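Local coordinates for pyridoxal phosphate homeostasis protein (Bifidobacterium adolescentis ATCC 15703, PDB 3CPG), which probably binds pyridoxal 5'-phosphate and takes part in keeping the supply of this cofactor in balance, at residues 71-83 with 113-127. Sequence-based numbering, arbitrary orientation.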
loop_
_atom_site.group_PDB
_atom_site.type_symbol
_atom_site.label_atom_id
_atom_site.label_comp_id
_atom_site.label_asym_id
_atom_site.label_seq_id
_atom_site.Cartn_x
_atom_site.Cartn_y
_atom_site.Cartn_z
ATOM N N GLY A 71 4.438 -5.558 15.657
ATOM C CA GLY A 71 5.438 -5.667 14.609
ATOM C C GLY A 71 5.141 -4.980 13.288
ATOM O O GLY A 71 6.031 -4.877 12.437
ATOM N N VAL A 72 3.908 -4.520 13.099
ATOM C CA VAL A 72 3.546 -3.843 11.854
ATOM C C VAL A 72 4.238 -2.488 11.760
ATOM O O VAL A 72 4.240 -1.721 12.721
ATOM C CB VAL A 72 2.022 -3.642 11.754
ATOM C CG1 VAL A 72 1.698 -2.726 10.585
ATOM C CG2 VAL A 72 1.340 -4.993 11.571
ATOM N N ARG A 73 4.823 -2.195 10.602
ATOM C CA ARG A 73 5.530 -0.935 10.406
ATOM C C ARG A 73 5.047 -0.168 9.179
ATOM O O ARG A 73 5.757 0.679 8.647
ATOM C CB ARG A 73 7.032 -1.198 10.304
ATOM C CG ARG A 73 7.633 -1.752 11.586
ATOM C CD ARG A 73 7.670 -0.687 12.682
ATOM N NE ARG A 73 8.222 -1.195 13.938
ATOM C CZ ARG A 73 7.509 -1.824 14.868
ATOM N NH1 ARG A 73 6.210 -2.022 14.688
ATOM N NH2 ARG A 73 8.093 -2.252 15.979
HETATM N N MSE A 74 3.840 -0.483 8.730
HETATM C CA MSE A 74 3.246 0.202 7.594
HETATM C C MSE A 74 1.746 -0.058 7.595
HETATM O O MSE A 74 1.312 -1.182 7.828
HETATM C CB MSE A 74 3.868 -0.293 6.288
HETATM C CG MSE A 74 3.223 0.325 5.043
HETATM SE SE MSE A 74 4.263 0.210 3.384
HETATM C CE MSE A 74 5.132 -1.396 3.741
ATOM N N ILE A 75 0.947 0.979 7.364
ATOM C CA ILE A 75 -0.496 0.789 7.330
ATOM C C ILE A 75 -1.092 1.445 6.098
ATOM O O ILE A 75 -0.509 2.365 5.523
ATOM C CB ILE A 75 -1.211 1.378 8.579
ATOM C CG1 ILE A 75 -1.085 2.902 8.589
ATOM C CG2 ILE A 75 -0.634 0.761 9.855
ATOM C CD1 ILE A 75 -1.831 3.572 9.732
ATOM N N GLY A 76 -2.264 0.964 5.707
ATOM C CA GLY A 76 -2.946 1.509 4.554
ATOM C C GLY A 76 -4.441 1.504 4.787
ATOM O O GLY A 76 -5.013 0.482 5.164
ATOM N N GLU A 77 -5.067 2.658 4.584
ATOM C CA GLU A 77 -6.507 2.799 4.751
ATOM C C GLU A 77 -7.147 2.798 3.372
ATOM O O GLU A 77 -6.521 3.206 2.392
ATOM C CB GLU A 77 -6.845 4.120 5.448
ATOM C CG GLU A 77 -6.569 4.167 6.948
ATOM C CD GLU A 77 -7.533 3.318 7.773
ATOM O OE1 GLU A 77 -8.666 3.063 7.312
ATOM O OE2 GLU A 77 -7.164 2.922 8.899
ATOM N N ASN A 78 -8.396 2.348 3.301
ATOM C CA ASN A 78 -9.118 2.311 2.034
ATOM C C ASN A 78 -9.863 3.605 1.737
ATOM O O ASN A 78 -9.818 4.115 0.615
ATOM C CB ASN A 78 -10.123 1.158 2.027
ATOM C CG ASN A 78 -9.562 -0.099 1.403
ATOM O OD1 ASN A 78 -10.014 -0.535 0.340
ATOM N ND2 ASN A 78 -8.569 -0.687 2.053
ATOM N N ARG A 79 -10.548 4.139 2.742
ATOM C CA ARG A 79 -11.344 5.346 2.557
ATOM C C ARG A 79 -10.772 6.609 3.183
ATOM O O ARG A 79 -10.327 6.601 4.329
ATOM C CB ARG A 79 -12.755 5.127 3.111
ATOM C CG ARG A 79 -13.499 3.940 2.516
ATOM C CD ARG A 79 -14.924 3.880 3.040
ATOM N NE ARG A 79 -14.966 3.788 4.498
ATOM C CZ ARG A 79 -16.079 3.859 5.221
ATOM N NH1 ARG A 79 -17.251 4.026 4.621
ATOM N NH2 ARG A 79 -16.022 3.766 6.543
ATOM N N PRO A 80 -10.786 7.722 2.431
ATOM C CA PRO A 80 -10.269 8.991 2.946
ATOM C C PRO A 80 -10.961 9.410 4.242
ATOM O O PRO A 80 -10.341 10.023 5.108
ATOM C CB PRO A 80 -10.545 9.962 1.801
ATOM C CG PRO A 80 -10.357 9.102 0.595
ATOM C CD PRO A 80 -11.072 7.820 0.987
ATOM N N GLN A 81 -12.242 9.074 4.378
ATOM C CA GLN A 81 -12.995 9.438 5.579
ATOM C C GLN A 81 -12.420 8.752 6.810
ATOM O O GLN A 81 -12.447 9.310 7.908
ATOM C CB GLN A 81 -14.473 9.064 5.437
ATOM C CG GLN A 81 -15.077 9.411 4.088
ATOM C CD GLN A 81 -15.060 8.233 3.128
ATOM O OE1 GLN A 81 -15.668 7.193 3.397
ATOM N NE2 GLN A 81 -14.367 8.388 2.004
ATOM N N GLU A 82 -11.909 7.538 6.636
ATOM C CA GLU A 82 -11.319 6.824 7.760
ATOM C C GLU A 82 -9.944 7.409 8.046
ATOM O O GLU A 82 -9.488 7.417 9.187
ATOM C CB GLU A 82 -11.219 5.325 7.463
ATOM C CG GLU A 82 -12.568 4.621 7.459
ATOM C CD GLU A 82 -12.434 3.113 7.497
ATOM O OE1 GLU A 82 -11.757 2.604 8.414
ATOM O OE2 GLU A 82 -13.003 2.436 6.612
ATOM N N VAL A 83 -9.280 7.903 7.006
ATOM C CA VAL A 83 -7.974 8.520 7.193
ATOM C C VAL A 83 -8.172 9.742 8.086
ATOM O O VAL A 83 -7.476 9.915 9.086
ATOM C CB VAL A 83 -7.359 8.971 5.845
ATOM C CG1 VAL A 83 -6.121 9.827 6.092
ATOM C CG2 VAL A 83 -6.990 7.755 5.014
ATOM N N GLU A 113 11.990 5.647 13.829
ATOM C CA GLU A 113 11.662 4.852 12.652
ATOM C C GLU A 113 10.384 5.420 12.066
ATOM O O GLU A 113 9.492 5.839 12.802
ATOM C CB GLU A 113 11.437 3.387 13.018
ATOM C CG GLU A 113 11.140 2.515 11.805
ATOM C CD GLU A 113 11.015 1.046 12.144
ATOM O OE1 GLU A 113 11.370 0.662 13.278
ATOM O OE2 GLU A 113 10.572 0.273 11.269
ATOM N N HIS A 114 10.296 5.430 10.742
ATOM C CA HIS A 114 9.118 5.963 10.077
ATOM C C HIS A 114 8.162 4.854 9.649
ATOM O O HIS A 114 8.584 3.830 9.102
ATOM C CB HIS A 114 9.541 6.791 8.854
ATOM C CG HIS A 114 8.392 7.371 8.090
ATOM N ND1 HIS A 114 8.004 6.896 6.853
ATOM C CD2 HIS A 114 7.539 8.379 8.389
ATOM C CE1 HIS A 114 6.964 7.589 6.426
ATOM N NE2 HIS A 114 6.662 8.495 7.338
ATOM N N ILE A 115 6.876 5.060 9.922
ATOM C CA ILE A 115 5.837 4.105 9.545
ATOM C C ILE A 115 5.021 4.724 8.408
ATOM O O ILE A 115 4.305 5.706 8.602
ATOM C CB ILE A 115 4.888 3.788 10.730
ATOM C CG1 ILE A 115 5.641 3.003 11.802
ATOM C CG2 ILE A 115 3.690 2.978 10.249
ATOM C CD1 ILE A 115 4.799 2.638 13.009
ATOM N N PRO A 116 5.144 4.174 7.192
ATOM C CA PRO A 116 4.377 4.735 6.074
ATOM C C PRO A 116 2.874 4.616 6.304
ATOM O O PRO A 116 2.399 3.630 6.864
ATOM C CB PRO A 116 4.850 3.907 4.884
ATOM C CG PRO A 116 6.271 3.598 5.251
ATOM C CD PRO A 116 6.142 3.208 6.709
ATOM N N PHE A 117 2.134 5.634 5.875
ATOM C CA PHE A 117 0.679 5.644 6.014
ATOM C C PHE A 117 0.183 5.815 4.579
ATOM O O PHE A 117 0.259 6.905 4.022
ATOM C CB PHE A 117 0.248 6.829 6.896
ATOM C CG PHE A 117 -1.200 6.794 7.338
ATOM C CD1 PHE A 117 -1.615 7.566 8.421
ATOM C CD2 PHE A 117 -2.149 6.029 6.664
ATOM C CE1 PHE A 117 -2.955 7.579 8.828
ATOM C CE2 PHE A 117 -3.487 6.034 7.062
ATOM C CZ PHE A 117 -3.890 6.812 8.145
ATOM N N HIS A 118 -0.279 4.724 3.979
ATOM C CA HIS A 118 -0.759 4.754 2.601
ATOM C C HIS A 118 -2.267 4.745 2.460
ATOM O O HIS A 118 -2.991 4.363 3.376
ATOM C CB HIS A 118 -0.242 3.539 1.819
ATOM C CG HIS A 118 1.244 3.486 1.670
ATOM N ND1 HIS A 118 1.865 2.662 0.757
ATOM C CD2 HIS A 118 2.235 4.128 2.336
ATOM C CE1 HIS A 118 3.176 2.798 0.865
ATOM N NE2 HIS A 118 3.426 3.680 1.815
ATOM N N LEU A 119 -2.728 5.188 1.295
ATOM C CA LEU A 119 -4.142 5.135 0.963
ATOM C C LEU A 119 -4.102 4.021 -0.071
ATOM O O LEU A 119 -3.365 4.117 -1.055
ATOM C CB LEU A 119 -4.645 6.420 0.301
ATOM C CG LEU A 119 -6.132 6.280 -0.066
ATOM C CD1 LEU A 119 -6.965 6.282 1.210
ATOM C CD2 LEU A 119 -6.575 7.406 -0.977
ATOM N N ILE A 120 -4.860 2.955 0.156
ATOM C CA ILE A 120 -4.858 1.840 -0.775
ATOM C C ILE A 120 -6.209 1.631 -1.447
ATOM O O ILE A 120 -6.357 0.747 -2.289
ATOM C CB ILE A 120 -4.410 0.541 -0.068
ATOM C CG1 ILE A 120 -5.400 0.176 1.036
ATOM C CG2 ILE A 120 -3.026 0.738 0.539
ATOM C CD1 ILE A 120 -5.062 -1.120 1.765
ATOM N N GLY A 121 -7.189 2.450 -1.073
ATOM C CA GLY A 121 -8.509 2.361 -1.677
ATOM C C GLY A 121 -8.623 3.423 -2.759
ATOM O O GLY A 121 -7.777 4.315 -2.837
ATOM N N GLN A 122 -9.655 3.341 -3.595
ATOM C CA GLN A 122 -9.822 4.315 -4.670
ATOM C C GLN A 122 -9.994 5.722 -4.106
ATOM O O GLN A 122 -10.694 5.929 -3.116
ATOM C CB GLN A 122 -11.017 3.943 -5.552
ATOM C CG GLN A 122 -10.895 2.583 -6.252
ATOM C CD GLN A 122 -9.574 2.392 -6.987
ATOM O OE1 GLN A 122 -8.619 1.842 -6.438
ATOM N NE2 GLN A 122 -9.516 2.850 -8.230
ATOM N N LEU A 123 -9.347 6.687 -4.752
ATOM C CA LEU A 123 -9.382 8.075 -4.306
ATOM C C LEU A 123 -10.239 8.987 -5.174
ATOM O O LEU A 123 -9.880 9.294 -6.314
ATOM C CB LEU A 123 -7.952 8.621 -4.253
ATOM C CG LEU A 123 -7.756 10.092 -3.877
ATOM C CD1 LEU A 123 -8.393 10.379 -2.523
ATOM C CD2 LEU A 123 -6.262 10.398 -3.848
ATOM N N GLN A 124 -11.377 9.409 -4.633
ATOM C CA GLN A 124 -12.265 10.311 -5.352
ATOM C C GLN A 124 -11.517 11.638 -5.422
ATOM O O GLN A 124 -10.897 12.059 -4.447
ATOM C CB GLN A 124 -13.589 10.468 -4.599
ATOM C CG GLN A 124 -14.631 11.282 -5.340
ATOM C CD GLN A 124 -16.010 11.135 -4.729
ATOM O OE1 GLN A 124 -16.585 10.047 -4.731
ATOM N NE2 GLN A 124 -16.545 12.228 -4.198
ATOM N N SER A 125 -11.568 12.291 -6.579
ATOM C CA SER A 125 -10.845 13.541 -6.791
ATOM C C SER A 125 -11.036 14.648 -5.754
ATOM O O SER A 125 -10.070 15.299 -5.355
ATOM C CB SER A 125 -11.165 14.089 -8.184
ATOM O OG SER A 125 -10.783 13.162 -9.187
ATOM N N ASN A 126 -12.269 14.868 -5.313
ATOM C CA ASN A 126 -12.501 15.926 -4.342
ATOM C C ASN A 126 -12.089 15.546 -2.923
ATOM O O ASN A 126 -12.322 16.302 -1.987
ATOM C CB ASN A 126 -13.969 16.388 -4.390
ATOM C CG ASN A 126 -14.948 15.336 -3.895
ATOM O OD1 ASN A 126 -14.671 14.140 -3.922
ATOM N ND2 ASN A 126 -16.120 15.790 -3.458
ATOM N N LYS A 127 -11.456 14.383 -2.780
ATOM C CA LYS A 127 -10.986 13.909 -1.477
ATOM C C LYS A 127 -9.456 13.924 -1.396
ATOM O O LYS A 127 -8.880 13.599 -0.359
ATOM C CB LYS A 127 -11.487 12.482 -1.213
ATOM C CG LYS A 127 -13.002 12.342 -1.159
ATOM C CD LYS A 127 -13.586 12.937 0.111
ATOM C CE LYS A 127 -13.292 12.052 1.318
ATOM N NZ LYS A 127 -13.893 12.586 2.575
HETATM O O HOH W 1 11.056 -1.721 14.129
HETATM O O HOH W 2 -11.940 4.605 -1.158
#
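Ile75 lies over one face of the Phe117 ring, its CD1 methyl almost on the ring normal at 3.9 Å from the ring centroid, a CH-pi contact. The Ile75 CG1 branch stands between backbone N and carbonyl carbon (chi1 66°), which brings this methyl over the ring centre. At the ring's edge Glu77 CG meets Phe117 CE2 at 3.6 Å, while the Glu77 carboxylate is hydrogen-bonded to Thr56 OG1 and forms a salt bridge with Lys86. Farther along this side, Val83 CG2 and the ring of Pro80 border Leu119 CD1, and Pro80 CB presses on Lys127 CE at 3.5 Å, tighter than usual for two carbons. On the other face of the sheet, the selenium of selenomethionine Met74 sits over the His118 imidazole, 4.1 Å from its centroid; His118 ND1 bonds to Glu139. Here Gly76 leaves room for Ile120 CG2, which a side chain would strike.

Strands 75-77 and 117-119 run parallel, joined by a ladder of four backbone hydrogen bonds from Ile75 N to Pro116 O (3.1 Å) through Ile120 N to Glu77 O (2.8 Å). Beyond it, one water bridges Asn78 O and Gln122 O. Asn78 approaches Lys57, the predicted cofactor-bearing lysine, at about 4 Å between side chains. At the opposite end, Arg73 NE and Glu113 OE1 form a long salt bridge of 3.7 Å, reinforced by a shared water, while Arg73 NH1 bonds to Val72 O. A leucine in place of Arg73 would probably leave the Glu113 carboxylate without its charged mate and the bridging water without its donor.

The paired strands belong to the TIM barrel of the alanine racemase N-terminal type: strand 51-55 flanks 75-77, strands 99-101 and 137-141 adjoin 113-119, and helix 80-96 packs outside.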